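PDB 4GN5: OBody AM3L15 from Pyrobaculum aerophilum, which is an engineered OB-fold scaffold protein, derived from a nucleic acid-binding domain, that probably binds a selected protein target. Local coordinates for residues K5-A10 against S19-A24. Numbering follows the deposited sequence.
Sequences KTHWTA and SEVVVA
Thr6 lies against the edge of strand 20-24 and takes up both backbone polar groups of Val22: its N donates to Val22 O at 2.9 Å, while Val22 N donates to its OG1. The second bond is short, 2.6 Å from Val22 N to Thr6 OG1, and nearly straight at 172°. Threonine suits the place because its hydroxyl, set between the backbone N and the carbonyl carbon (chi1 62°), turns to the strand as an acceptor where a neighbouring strand would offer a carbonyl. His7 N adds a weak third bond, to Val22 O at 3.4 Å. Val21 and Val23 of the strand, and Ser19 just before it, form backbone hydrogen bonds with strand 75-83 on the other edge; because backbone groups of alternate residues face opposite edges, those of Val22 face away from strand 75-83, and the loop before the strand meets them on that edge of the OB-fold sheet. Further along, one water accepts from Ala24 N and donates to His7 O, linking the two backbones where they make no direct hydrogen bond. The His7 ring meets Thr6 OG1 at its edge and in plane, 2.8 Å from ND1, which helps fix its rotation. Val21 CG1 stands over one face, 3.9 Å from the centroid of the His7 ring and 29° off its normal, a CH-pi contact; the side chains cross at about a right angle. A flat ring with a polar edge can thus serve both neighbours, and an alanine here would probably leave the Thr6 hydroxyl without its second partner and Val21 CG1 without its aromatic cover. Ala24, small enough to let the loop come close, puts CB 3.9 Å from Lys5 CB. From there the extended Lys5 chain carries NZ over the centre of the Trp8 ring, 3.0 Å above its plane, and a second water accepts from NZ and donates to Ala24 O.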
# COMPACT_ATOMS: atom_id res chain seq x y z
N LYS A 5 19.38 18.29 -4.07
CA LYS A 5 18.93 17.20 -4.87
C LYS A 5 20.15 16.56 -5.46
O LYS A 5 21.03 17.25 -5.91
CB LYS A 5 17.99 17.73 -5.94
CG LYS A 5 18.03 17.05 -7.25
CD LYS A 5 17.14 17.79 -8.21
CE LYS A 5 17.05 17.13 -9.54
NZ LYS A 5 16.24 17.94 -10.44
N THR A 6 20.23 15.24 -5.41
CA THR A 6 21.30 14.46 -6.02
C THR A 6 20.98 13.82 -7.35
O THR A 6 21.88 13.53 -8.11
CB THR A 6 21.84 13.35 -5.08
OG1 THR A 6 20.79 12.45 -4.79
CG2 THR A 6 22.39 13.92 -3.80
N HIS A 7 19.70 13.56 -7.57
CA HIS A 7 19.26 12.84 -8.76
C HIS A 7 17.91 13.30 -9.24
O HIS A 7 17.08 13.66 -8.46
CB HIS A 7 19.11 11.36 -8.48
CG HIS A 7 20.39 10.67 -8.17
ND1 HIS A 7 21.01 10.77 -6.96
CD2 HIS A 7 21.16 9.87 -8.93
CE1 HIS A 7 22.11 10.05 -6.98
NE2 HIS A 7 22.22 9.50 -8.17
N TRP A 8 17.71 13.24 -10.54
CA TRP A 8 16.42 13.40 -11.16
C TRP A 8 15.66 12.10 -10.96
O TRP A 8 16.26 11.04 -10.94
CB TRP A 8 16.57 13.68 -12.65
CG TRP A 8 17.12 15.03 -12.98
CD1 TRP A 8 18.41 15.35 -13.17
CD2 TRP A 8 16.38 16.23 -13.17
NE1 TRP A 8 18.54 16.68 -13.47
CE2 TRP A 8 17.30 17.25 -13.47
CE3 TRP A 8 15.03 16.55 -13.12
CZ2 TRP A 8 16.91 18.54 -13.71
CZ3 TRP A 8 14.65 17.84 -13.36
CH2 TRP A 8 15.59 18.82 -13.65
N THR A 9 14.35 12.17 -10.81
CA THR A 9 13.56 10.98 -10.56
C THR A 9 13.78 9.92 -11.64
O THR A 9 13.86 8.77 -11.34
CB THR A 9 12.07 11.29 -10.38
OG1 THR A 9 11.54 11.78 -11.59
CG2 THR A 9 11.88 12.31 -9.32
N ALA A 10 13.90 10.33 -12.89
CA ALA A 10 14.21 9.38 -13.99
C ALA A 10 15.62 8.71 -13.84
O ALA A 10 15.90 7.71 -14.48
CB ALA A 10 14.12 10.06 -15.38
N SER A 19 22.34 2.69 -2.27
CA SER A 19 22.91 4.03 -2.07
C SER A 19 21.83 5.04 -1.69
O SER A 19 20.61 4.84 -1.93
CB SER A 19 23.67 4.49 -3.29
OG SER A 19 22.76 4.74 -4.32
N GLU A 20 22.30 6.12 -1.08
CA GLU A 20 21.48 7.23 -0.66
C GLU A 20 21.34 8.23 -1.81
O GLU A 20 22.29 8.52 -2.52
CB GLU A 20 22.09 7.88 0.58
CG GLU A 20 21.11 8.65 1.41
CD GLU A 20 21.72 9.44 2.51
OE1 GLU A 20 22.64 10.22 2.24
OE2 GLU A 20 21.27 9.32 3.64
N VAL A 21 20.12 8.69 -2.02
CA VAL A 21 19.81 9.72 -3.02
C VAL A 21 18.98 10.80 -2.37
O VAL A 21 18.36 10.57 -1.32
CB VAL A 21 18.93 9.14 -4.14
CG1 VAL A 21 19.72 8.12 -4.95
CG2 VAL A 21 17.58 8.51 -3.54
N VAL A 22 18.96 11.98 -2.98
CA VAL A 22 18.01 12.99 -2.56
C VAL A 22 17.21 13.35 -3.80
O VAL A 22 17.80 13.73 -4.81
CB VAL A 22 18.68 14.24 -1.91
CG1 VAL A 22 17.63 15.32 -1.59
CG2 VAL A 22 19.51 13.88 -0.64
N VAL A 23 15.89 13.21 -3.73
CA VAL A 23 15.03 13.64 -4.82
C VAL A 23 14.24 14.87 -4.39
O VAL A 23 14.01 15.09 -3.20
CB VAL A 23 14.09 12.51 -5.37
CG1 VAL A 23 14.92 11.39 -5.96
CG2 VAL A 23 13.16 11.96 -4.26
N ALA A 24 13.86 15.67 -5.38
CA ALA A 24 13.16 16.95 -5.20
C ALA A 24 12.16 17.12 -6.36
O ALA A 24 12.54 17.01 -7.52
CB ALA A 24 14.16 18.10 -5.16
O HOH W 1 13.57 18.91 -9.32
O HOH W 2 14.57 14.69 -7.90